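Nitronate monooxygenase family protein (Pseudomonas aeruginosa, PDB 4QIT) oxidises alkyl nitronates with molecular oxygen and bound FMN, removing the nitro group, with the toxin propionate 3-nitronate as its best substrate. Local coordinates at residues 73-79 / 135-141; 25-31 / 45-49; 273-278 / 290-294. The protein carries 1 engineered substitution. One frame throughout, in Å; residues are numbered along the deposited sequence.

Interaction 1: residues 73-79 / 135-141. With FMN (flavin mononucleotide), chain C; NIE (nitroethane), chain D.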
loop_
_atom_site.group_PDB
_atom_site.type_symbol
_atom_site.label_atom_id
_atom_site.label_comp_id
_atom_site.label_asym_id
_atom_site.label_seq_id
_atom_site.Cartn_x
_atom_site.Cartn_y
_atom_site.Cartn_z
ATOM N N ASN A 73 23.581 -7.436 11.291
ATOM C CA ASN A 73 23.399 -6.276 10.428
ATOM C C ASN A 73 23.432 -5.014 11.286
ATOM O O ASN A 73 22.805 -4.951 12.352
ATOM C CB ASN A 73 22.042 -6.451 9.720
ATOM C CG ASN A 73 21.581 -5.229 8.932
ATOM O OD1 ASN A 73 22.379 -4.443 8.397
ATOM N ND2 ASN A 73 20.257 -5.089 8.820
ATOM N N VAL A 74 24.197 -4.026 10.835
ATOM C CA VAL A 74 24.302 -2.745 11.526
ATOM C C VAL A 74 23.755 -1.654 10.617
ATOM O O VAL A 74 24.222 -1.496 9.487
ATOM C CB VAL A 74 25.755 -2.440 11.933
ATOM C CG1 VAL A 74 25.853 -1.062 12.565
ATOM C CG2 VAL A 74 26.250 -3.509 12.904
ATOM N N ASN A 75 22.758 -0.919 11.101
ATOM C CA ASN A 75 22.020 0.022 10.259
ATOM C C ASN A 75 22.317 1.482 10.597
ATOM O O ASN A 75 22.375 1.866 11.777
ATOM C CB ASN A 75 20.527 -0.271 10.390
ATOM C CG ASN A 75 19.657 0.659 9.572
ATOM O OD1 ASN A 75 19.163 1.665 10.082
ATOM N ND2 ASN A 75 19.449 0.320 8.304
ATOM N N LEU A 76 22.489 2.288 9.549
ATOM C CA LEU A 76 22.711 3.724 9.700
ATOM C C LEU A 76 21.778 4.525 8.801
ATOM O O LEU A 76 21.551 4.169 7.639
ATOM C CB LEU A 76 24.172 4.085 9.383
ATOM C CG LEU A 76 25.206 3.453 10.329
ATOM C CD1 LEU A 76 25.708 2.121 9.786
ATOM C CD2 LEU A 76 26.367 4.399 10.621
ATOM N N PHE A 77 21.251 5.620 9.337
ATOM C CA PHE A 77 20.465 6.538 8.524
ATOM C C PHE A 77 21.389 7.315 7.596
ATOM O O PHE A 77 22.488 7.716 7.990
ATOM C CB PHE A 77 19.699 7.525 9.398
ATOM C CG PHE A 77 18.666 6.887 10.296
ATOM C CD1 PHE A 77 18.371 5.533 10.207
ATOM C CD2 PHE A 77 17.983 7.662 11.215
ATOM C CE1 PHE A 77 17.424 4.964 11.043
ATOM C CE2 PHE A 77 17.029 7.109 12.047
ATOM C CZ PHE A 77 16.752 5.750 11.964
ATOM N N CYS A 78 20.932 7.532 6.368
ATOM C CA CYS A 78 21.728 8.189 5.339
ATOM C C CYS A 78 20.870 9.258 4.668
ATOM O O CYS A 78 20.871 9.417 3.441
ATOM C CB CYS A 78 22.187 7.149 4.314
ATOM S SG CYS A 78 23.593 7.658 3.293
ATOM N N HIS A 79 20.114 9.972 5.489
ATOM C CA HIS A 79 19.287 11.080 5.021
ATOM C C HIS A 79 20.147 12.275 4.585
ATOM O O HIS A 79 21.337 12.353 4.914
ATOM C CB HIS A 79 18.324 11.511 6.133
ATOM C CG HIS A 79 18.995 11.747 7.455
ATOM N ND1 HIS A 79 19.483 10.722 8.238
ATOM C CD2 HIS A 79 19.240 12.894 8.131
ATOM C CE1 HIS A 79 20.004 11.231 9.343
ATOM N NE2 HIS A 79 19.873 12.541 9.305
ATOM N N ALA A 135 27.075 -7.352 7.873
ATOM C CA ALA A 135 26.270 -6.511 6.997
ATOM C C ALA A 135 26.121 -5.098 7.544
ATOM O O ALA A 135 26.005 -4.892 8.757
ATOM C CB ALA A 135 24.903 -7.133 6.766
ATOM N N VAL A 136 26.153 -4.125 6.641
ATOM C CA VAL A 136 25.825 -2.745 6.979
ATOM C C VAL A 136 24.686 -2.287 6.071
ATOM O O VAL A 136 24.738 -2.478 4.855
ATOM C CB VAL A 136 27.042 -1.806 6.830
ATOM C CG1 VAL A 136 26.619 -0.331 6.950
ATOM C CG2 VAL A 136 28.111 -2.150 7.865
ATOM N N SER A 137 23.638 -1.716 6.667
ATOM C CA SER A 137 22.477 -1.273 5.907
ATOM C C SER A 137 22.261 0.232 6.045
ATOM O O SER A 137 22.638 0.832 7.059
ATOM C CB SER A 137 21.226 -2.021 6.377
ATOM O OG SER A 137 21.237 -3.364 5.941
ATOM N N PHE A 138 21.637 0.825 5.030
ATOM C CA PHE A 138 21.384 2.257 5.007
ATOM C C PHE A 138 19.927 2.556 4.715
ATOM O O PHE A 138 19.293 1.874 3.896
ATOM C CB PHE A 138 22.280 2.944 3.966
ATOM C CG PHE A 138 23.739 2.817 4.275
ATOM C CD1 PHE A 138 24.321 3.630 5.227
ATOM C CD2 PHE A 138 24.522 1.865 3.633
ATOM C CE1 PHE A 138 25.678 3.520 5.541
ATOM C CE2 PHE A 138 25.885 1.745 3.934
ATOM C CZ PHE A 138 26.460 2.568 4.892
ATOM N N HIS A 139 19.409 3.583 5.386
ATOM C CA HIS A 139 18.017 4.009 5.267
ATOM C C HIS A 139 17.998 5.473 4.857
ATOM O O HIS A 139 18.820 6.255 5.338
ATOM C CB HIS A 139 17.309 3.867 6.617
ATOM C CG HIS A 139 15.826 3.701 6.511
ATOM N ND1 HIS A 139 15.244 2.648 5.832
ATOM C CD2 HIS A 139 14.804 4.438 7.004
ATOM C CE1 HIS A 139 13.934 2.748 5.908
ATOM N NE2 HIS A 139 13.635 3.832 6.612
ATOM N N PHE A 140 17.051 5.823 3.984
ATOM C CA PHE A 140 16.800 7.190 3.491
ATOM C C PHE A 140 17.650 7.589 2.293
ATOM O O PHE A 140 17.395 8.632 1.687
ATOM C CB PHE A 140 16.955 8.272 4.573
ATOM C CG PHE A 140 16.062 8.103 5.772
ATOM C CD1 PHE A 140 14.707 7.808 5.644
ATOM C CD2 PHE A 140 16.583 8.296 7.042
ATOM C CE1 PHE A 140 13.907 7.699 6.774
ATOM C CE2 PHE A 140 15.796 8.181 8.168
ATOM C CZ PHE A 140 14.453 7.880 8.038
ATOM N N GLY A 141 18.656 6.786 1.965
ATOM C CA GLY A 141 19.528 7.083 0.836
ATOM C C GLY A 141 20.675 6.094 0.746
ATOM O O GLY A 141 20.878 5.266 1.645
HETATM N N1 FMN C . 14.371 0.975 9.389
HETATM C C2 FMN C . 15.640 1.537 9.430
HETATM O O2 FMN C . 16.305 1.580 8.403
HETATM N N3 FMN C . 16.177 2.018 10.603
HETATM C C4 FMN C . 15.417 1.965 11.751
HETATM O O4 FMN C . 15.847 2.394 12.818
HETATM C C4A FMN C . 14.148 1.417 11.713
HETATM N N5 FMN C . 13.419 1.383 12.873
HETATM C C5A FMN C . 12.162 0.829 12.889
HETATM C C6 FMN C . 11.468 0.805 14.091
HETATM C C7 FMN C . 10.208 0.248 14.163
HETATM C C7M FMN C . 9.532 0.238 15.504
HETATM C C8 FMN C . 9.617 -0.271 13.011
HETATM C C8M FMN C . 8.237 -0.862 13.071
HETATM C C9 FMN C . 10.318 -0.239 11.799
HETATM C C9A FMN C . 11.603 0.310 11.729
HETATM N N10 FMN C . 12.333 0.351 10.539
HETATM C C10 FMN C . 13.607 0.914 10.536
HETATM C "C1'" FMN C . 11.734 -0.178 9.261
HETATM C "C2'" FMN C . 12.103 -1.624 8.978
HETATM O "O2'" FMN C . 13.430 -1.685 8.522
HETATM C "C3'" FMN C . 11.211 -2.215 7.894
HETATM O "O3'" FMN C . 11.077 -1.349 6.787
HETATM C "C4'" FMN C . 9.836 -2.418 8.491
HETATM O "O4'" FMN C . 9.962 -2.811 9.845
HETATM C "C5'" FMN C . 9.134 -3.526 7.726
HETATM O "O5'" FMN C . 7.787 -3.382 8.053
HETATM P P FMN C . 7.067 -4.365 9.076
HETATM O O1P FMN C . 7.827 -5.663 9.147
HETATM O O2P FMN C . 5.656 -4.522 8.597
HETATM O O3P FMN C . 7.134 -3.667 10.394
HETATM N N3 NIE D . 11.767 4.420 12.760
HETATM C C1 NIE D . 13.534 5.624 11.731
HETATM C C2 NIE D . 13.020 5.032 13.025
HETATM O O4 NIE D . 11.653 3.701 11.771
HETATM O O5 NIE D . 10.648 4.940 13.343
HETATM O O HOH W 1 18.418 -3.839 6.849
HETATM O O HOH W 2 17.498 0.722 5.879
#
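F140 turns the edge of its ring onto one face of the F77 ring, a T-shaped pair with planes at 68° in which CE2 of F140 lies 3.8 Å from CD2 of F77. The two side chains run alongside one another in the same direction, and H79 joins them in an aromatic cluster at the C-terminal ends of the strands. With CG anti to its carbonyl carbon (chi1 -64°), F77 brings its ring to the flavin: N3 of FMN lies in the ring plane at its edge, 3.2 Å from CE1 of F77, while CZ meets C1 of nitroethane. Next along the same face, N75 divides its amide between two tasks. OD1 of N75 accepts from N3 of FMN at 3.1 Å, and ND2 donates to a water that also binds O2 of FMN and ND1 of H139. NE2 of H139 is engaged by the backbone oxygen of S189. Farther back, OG of S137 donates to OD1 of N73 at 2.9 Å, the donor tilted 31° from the amide plane; a second water joins the same hydroxyl to ND2 of N73, which also bonds S46. The opposite face, made of V74, L76, V136 and F138, is wholly apolar: CD1 of L76 rests 3.9 Å from CG1 of V136, and helix 124-131 covers both residues. Backbone bonds alternate between the strands from V74 to C78, ending with C78 N to H139 O at 2.7 Å. Such neighbouring parallel strands, with the cofactor gathered at their C-terminal ends, are characteristic of the FMN-binding TIM barrel.

Interaction 2: residues 25-31 / 45-49. With FMN (flavin mononucleotide), chain C.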
loop_
_atom_site.group_PDB
_atom_site.type_symbol
_atom_site.label_atom_id
_atom_site.label_comp_id
_atom_site.label_asym_id
_atom_site.label_seq_id
_atom_site.Cartn_x
_atom_site.Cartn_y
_atom_site.Cartn_z
ATOM N N PRO A 25 16.364 -3.677 11.689
ATOM C CA PRO A 25 16.902 -2.718 12.647
ATOM C C PRO A 25 15.808 -1.728 12.956
ATOM O O PRO A 25 15.068 -1.306 12.060
ATOM C CB PRO A 25 18.025 -2.020 11.876
ATOM C CG PRO A 25 17.714 -2.245 10.436
ATOM C CD PRO A 25 16.954 -3.538 10.347
ATOM N N MET A 26 15.677 -1.410 14.230
ATOM C CA MET A 26 14.584 -0.591 14.702
ATOM C C MET A 26 15.098 0.301 15.797
ATOM O O MET A 26 15.188 -0.121 16.947
ATOM C CB MET A 26 13.445 -1.477 15.221
ATOM C CG MET A 26 12.749 -2.293 14.131
ATOM S SD MET A 26 11.397 -3.282 14.792
ATOM C CE MET A 26 12.298 -4.662 15.516
ATOM N N LEU A 27 15.444 1.535 15.445
ATOM C CA LEU A 27 16.048 2.424 16.419
ATOM C C LEU A 27 15.110 2.617 17.613
ATOM O O LEU A 27 13.934 2.962 17.444
ATOM C CB LEU A 27 16.438 3.755 15.767
ATOM C CG LEU A 27 17.283 4.712 16.611
ATOM C CD1 LEU A 27 18.605 4.085 17.026
ATOM C CD2 LEU A 27 17.524 5.990 15.809
ATOM N N GLY A 28 15.624 2.330 18.811
ATOM C CA GLY A 28 14.847 2.406 20.035
ATOM C C GLY A 28 14.123 1.121 20.408
ATOM O O GLY A 28 13.547 1.022 21.494
ATOM N N VAL A 29 14.141 0.137 19.513
ATOM C CA VAL A 29 13.427 -1.125 19.749
ATOM C C VAL A 29 14.335 -2.351 19.619
ATOM O O VAL A 29 14.315 -3.243 20.479
ATOM C CB VAL A 29 12.221 -1.274 18.811
ATOM C CG1 VAL A 29 11.565 -2.637 19.008
ATOM C CG2 VAL A 29 11.216 -0.158 19.060
ATOM N N SER A 30 15.134 -2.415 18.558
ATOM C CA SER A 30 16.102 -3.495 18.479
ATOM C C SER A 30 17.189 -3.290 19.532
ATOM O O SER A 30 17.432 -2.163 19.993
ATOM C CB SER A 30 16.678 -3.654 17.069
ATOM O OG SER A 30 17.153 -2.435 16.535
ATOM N N THR A 31 17.814 -4.393 19.935
ATOM C CA THR A 31 18.847 -4.388 20.966
ATOM C C THR A 31 19.876 -5.436 20.578
ATOM O O THR A 31 19.588 -6.296 19.748
ATOM C CB THR A 31 18.264 -4.822 22.316
ATOM O OG1 THR A 31 17.775 -6.169 22.193
ATOM C CG2 THR A 31 17.141 -3.888 22.765
ATOM N N GLY A 45 20.132 -11.005 12.604
ATOM C CA GLY A 45 19.743 -10.016 13.593
ATOM C C GLY A 45 20.265 -8.663 13.166
ATOM O O GLY A 45 21.233 -8.579 12.389
ATOM N N SER A 46 19.625 -7.601 13.655
ATOM C CA SER A 46 20.038 -6.244 13.292
ATOM C C SER A 46 20.009 -5.286 14.467
ATOM O O SER A 46 19.174 -5.410 15.366
ATOM C CB SER A 46 19.154 -5.675 12.166
ATOM O OG SER A 46 19.071 -6.554 11.051
ATOM N N ILE A 47 20.925 -4.324 14.451
ATOM C CA ILE A 47 20.850 -3.173 15.349
ATOM C C ILE A 47 20.938 -1.874 14.558
ATOM O O ILE A 47 21.471 -1.846 13.442
ATOM C CB ILE A 47 21.948 -3.168 16.442
ATOM C CG1 ILE A 47 23.344 -3.224 15.818
ATOM C CG2 ILE A 47 21.727 -4.313 17.442
ATOM C CD1 ILE A 47 24.498 -3.090 16.825
ATOM N N ALA A 48 20.411 -0.811 15.156
ATOM C CA ALA A 48 20.436 0.528 14.577
ATOM C C ALA A 48 21.335 1.413 15.445
ATOM O O ALA A 48 21.172 1.449 16.671
ATOM C CB ALA A 48 19.017 1.092 14.515
ATOM N N ILE A 49 22.273 2.125 14.818
ATOM C CA ILE A 49 23.351 2.797 15.531
ATOM C C ILE A 49 23.316 4.319 15.349
ATOM O O ILE A 49 24.068 5.054 16.001
ATOM C CB ILE A 49 24.709 2.167 15.073
ATOM C CG1 ILE A 49 25.331 1.358 16.203
ATOM C CG2 ILE A 49 25.630 3.144 14.373
ATOM C CD1 ILE A 49 24.369 0.381 16.753
HETATM N N1 FMN C . 14.371 0.975 9.389
HETATM C C2 FMN C . 15.640 1.537 9.430
HETATM O O2 FMN C . 16.305 1.580 8.403
HETATM N N3 FMN C . 16.177 2.018 10.603
HETATM C C4 FMN C . 15.417 1.965 11.751
HETATM O O4 FMN C . 15.847 2.394 12.818
HETATM C C4A FMN C . 14.148 1.417 11.713
HETATM N N5 FMN C . 13.419 1.383 12.873
HETATM C C5A FMN C . 12.162 0.829 12.889
HETATM C C6 FMN C . 11.468 0.805 14.091
HETATM C C7 FMN C . 10.208 0.248 14.163
HETATM C C7M FMN C . 9.532 0.238 15.504
HETATM C C8 FMN C . 9.617 -0.271 13.011
HETATM C C8M FMN C . 8.237 -0.862 13.071
HETATM C C9 FMN C . 10.318 -0.239 11.799
HETATM C C9A FMN C . 11.603 0.310 11.729
HETATM N N10 FMN C . 12.333 0.351 10.539
HETATM C C10 FMN C . 13.607 0.914 10.536
HETATM C "C1'" FMN C . 11.734 -0.178 9.261
HETATM C "C2'" FMN C . 12.103 -1.624 8.978
HETATM O "O2'" FMN C . 13.430 -1.685 8.522
HETATM C "C3'" FMN C . 11.211 -2.215 7.894
HETATM O "O3'" FMN C . 11.077 -1.349 6.787
HETATM C "C4'" FMN C . 9.836 -2.418 8.491
HETATM O "O4'" FMN C . 9.962 -2.811 9.845
HETATM C "C5'" FMN C . 9.134 -3.526 7.726
HETATM O "O5'" FMN C . 7.787 -3.382 8.053
HETATM P P FMN C . 7.067 -4.365 9.076
HETATM O O1P FMN C . 7.827 -5.663 9.147
HETATM O O2P FMN C . 5.656 -4.522 8.597
HETATM O O3P FMN C . 7.134 -3.667 10.394
HETATM O O HOH W 3 19.274 -1.196 17.727
#
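L27 and P25 flank the methyl group of A48, L27 approaching with CB 3.9 Å from CB of A48. Because CG of L27 stands anti to the backbone N (chi1 -171°), the branch ending in CD1 is carried back over the strand to A48 O, 3.7 Å away. The proline ring covers the preceding inward-facing position, its CD 3.6 Å from CB of S46, whose hydroxyl is held by the backbone oxygen of Q23. Contact between the two segments is thus largely by van der Waals packing, and a water supplies the polar link: it accepts from N of A48 at 2.8 Å and also bonds OG of S30. That hydroxyl lies between its own backbone N and carbonyl carbon (chi1 51°), a rotation that folds it back to receive the N-H of M26 at 2.9 Å. The turn is tightened further by O of M26, which accepts from both V29 N and S30 N. M26 itself points away from the strand; its chain is extended through chi2 and then bends at the sulfur, laying CG 3.4 Å from C6 of FMN with SD by the outer ring. N of L27 donates to O4 of FMN at 2.8 Å and more weakly to N5. At the far end, CG2 of I47 meets the carbonyl of T31, whose OG1 caps helix 32-41 at L34 N and also bonds the backbone oxygen of E253. Here the loop following the first barrel strand 21-23 folds over strand 45-48 and lines the flavin pocket, as expected of a TIM-barrel beta-alpha loop at the cofactor end.

Interaction 3: residues 273-278 / 290-294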
loop_
_atom_site.group_PDB
_atom_site.type_symbol
_atom_site.label_atom_id
_atom_site.label_comp_id
_atom_site.label_asym_id
_atom_site.label_seq_id
_atom_site.Cartn_x
_atom_site.Cartn_y
_atom_site.Cartn_z
ATOM N N ALA A 273 -1.276 4.426 10.886
ATOM C CA ALA A 273 -1.347 5.596 10.017
ATOM C C ALA A 273 0.033 6.185 9.825
ATOM O O ALA A 273 0.954 5.918 10.608
ATOM C CB ALA A 273 -2.295 6.644 10.597
ATOM N N LEU A 274 0.166 6.987 8.776
ATOM C CA LEU A 274 1.394 7.725 8.513
ATOM C C LEU A 274 1.327 9.104 9.141
ATOM O O LEU A 274 0.274 9.750 9.151
ATOM C CB LEU A 274 1.600 7.882 7.007
ATOM C CG LEU A 274 1.856 6.575 6.267
ATOM C CD1 LEU A 274 1.704 6.761 4.756
ATOM C CD2 LEU A 274 3.253 6.097 6.602
ATOM N N THR A 275 2.457 9.564 9.662
ATOM C CA THR A 275 2.545 10.906 10.211
ATOM C C THR A 275 3.898 11.523 9.879
ATOM O O THR A 275 4.919 10.831 9.843
ATOM C CB THR A 275 2.341 10.908 11.745
ATOM O OG1 THR A 275 2.465 12.249 12.242
ATOM C CG2 THR A 275 3.370 10.001 12.459
ATOM N N VAL A 276 3.899 12.827 9.623
ATOM C CA VAL A 276 5.151 13.569 9.514
ATOM C C VAL A 276 5.395 14.448 10.736
ATOM O O VAL A 276 6.475 15.011 10.882
ATOM C CB VAL A 276 5.209 14.475 8.263
ATOM C CG1 VAL A 276 5.046 13.651 7.005
ATOM C CG2 VAL A 276 4.171 15.605 8.350
ATOM N N THR A 277 4.403 14.561 11.615
ATOM C CA THR A 277 4.506 15.503 12.737
ATOM C C THR A 277 5.283 14.952 13.937
ATOM O O THR A 277 5.717 15.712 14.809
ATOM C CB THR A 277 3.123 16.024 13.175
ATOM O OG1 THR A 277 2.226 14.922 13.349
ATOM C CG2 THR A 277 2.559 16.974 12.116
ATOM N N MET A 278 5.461 13.640 13.983
ATOM C CA MET A 278 6.271 13.012 15.023
ATOM C C MET A 278 7.760 13.321 14.861
ATOM O O MET A 278 8.433 13.711 15.818
ATOM C CB MET A 278 6.045 11.490 15.017
ATOM C CG MET A 278 6.787 10.721 16.114
ATOM S SD MET A 278 5.896 10.609 17.677
ATOM C CE MET A 278 4.525 9.558 17.189
ATOM N N MET A 290 0.362 12.684 18.838
ATOM C CA MET A 290 1.389 13.208 17.944
ATOM C C MET A 290 1.050 13.080 16.464
ATOM O O MET A 290 1.814 13.552 15.622
ATOM C CB MET A 290 2.750 12.557 18.212
ATOM C CG MET A 290 3.461 13.081 19.441
ATOM S SD MET A 290 3.560 14.892 19.470
ATOM C CE MET A 290 4.301 15.277 17.874
ATOM N N PHE A 291 -0.081 12.455 16.143
ATOM C CA PHE A 291 -0.481 12.256 14.746
ATOM C C PHE A 291 -1.529 13.294 14.368
ATOM O O PHE A 291 -2.733 13.030 14.435
ATOM C CB PHE A 291 -1.092 10.862 14.536
ATOM C CG PHE A 291 -0.098 9.721 14.536
ATOM C CD1 PHE A 291 0.698 9.454 15.647
ATOM C CD2 PHE A 291 -0.034 8.853 13.448
ATOM C CE1 PHE A 291 1.566 8.371 15.659
ATOM C CE2 PHE A 291 0.827 7.769 13.452
ATOM C CZ PHE A 291 1.633 7.530 14.555
ATOM N N PHE A 292 -1.087 14.477 13.966
ATOM C CA PHE A 292 -2.041 15.490 13.534
ATOM C C PHE A 292 -1.770 15.995 12.122
ATOM O O PHE A 292 -0.771 15.628 11.493
ATOM C CB PHE A 292 -2.140 16.638 14.548
ATOM C CG PHE A 292 -0.833 17.309 14.850
ATOM C CD1 PHE A 292 -0.020 16.843 15.871
ATOM C CD2 PHE A 292 -0.434 18.429 14.134
ATOM C CE1 PHE A 292 1.182 17.468 16.160
ATOM C CE2 PHE A 292 0.759 19.060 14.417
ATOM C CZ PHE A 292 1.573 18.580 15.431
ATOM N N ASP A 293 -2.678 16.830 11.619
ATOM C CA ASP A 293 -2.571 17.337 10.257
ATOM C C ASP A 293 -1.636 18.540 10.207
ATOM O O ASP A 293 -1.949 19.603 10.744
ATOM C CB ASP A 293 -3.955 17.730 9.735
ATOM C CG ASP A 293 -3.969 17.969 8.237
ATOM O OD1 ASP A 293 -2.886 18.067 7.621
ATOM O OD2 ASP A 293 -5.076 18.062 7.668
ATOM N N ALA A 294 -0.496 18.375 9.542
ATOM C CA ALA A 294 0.483 19.449 9.412
ATOM C C ALA A 294 -0.025 20.574 8.518
ATOM O O ALA A 294 0.533 21.668 8.512
ATOM C CB ALA A 294 1.791 18.908 8.872
HETATM O O HOH W 4 -0.106 13.088 11.404
HETATM O O HOH W 5 1.242 13.998 9.438
#
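T275 and F291 cross at about a right angle, the threonine methyl CG2 sitting over one face of the phenylalanine ring, 3.6 Å from its centroid and 15° off the ring normal. Other atoms gather round the same ring: O of A273 lies in its plane at the edge, 3.4 Å from CE2 of F291; CB of A273 is near CD2; and CE of M278 comes in obliquely, 3.5 Å from CE1. The same methionine methyl reaches CB of M290, where the two thioether chains, each bent at chi2 and chi3, pass at roughly a right angle. T277 repeats the methyl-over-ring theme with F292, its CG2 lying 3.9 Å from the ring centroid, 22° off the normal. F292 also touches W92 and Y95 of helix 86-101. The two branches of T277 work apart: while CG2 meets the ring, OG1 stands between its own backbone N and carbonyl carbon (chi1 49°) and donates to O of M290 at 2.7 Å. Hydroxyl OG1 of T275, anti to the backbone N, instead accepts from N of T277 at 3.1 Å. A water on this hydroxyl donates to O of F292; a second water, held by N of V276, reaches the same oxygen weakly. Threonine methyls thus lie against phenylalanine faces while the hydroxyls tie down backbone. These pieces belong to the region that follows the last barrel strand 241-244, and the motif they build is an ST turn at the end of strand 273-275, packed against the loop that leads to helix 307-320.

Overall arrangement
Interactions 1 and 2 are successive pieces of one barrel wall, their centres 11 Å apart. Strand 72-77 lies beside strand 45-48, and N75 N reaches I47 O at 2.8 Å, a probable hydrogen bond. They also meet through side chains, CB of N75 packing on CB of P25 and CZ of F77 on CD2 of L27, so both contribute to a continuous FMN pocket; F77 adds a wall to the nitroethane site. Interaction 3 is separate, its centre about 24 Å from that of interaction 1 and 23 Å from that of interaction 2. Yet the side chain of M278 lies about 7 Å from nitroethane, which brings this one side chain close to the nitroethane pocket, probably where nitronates bind.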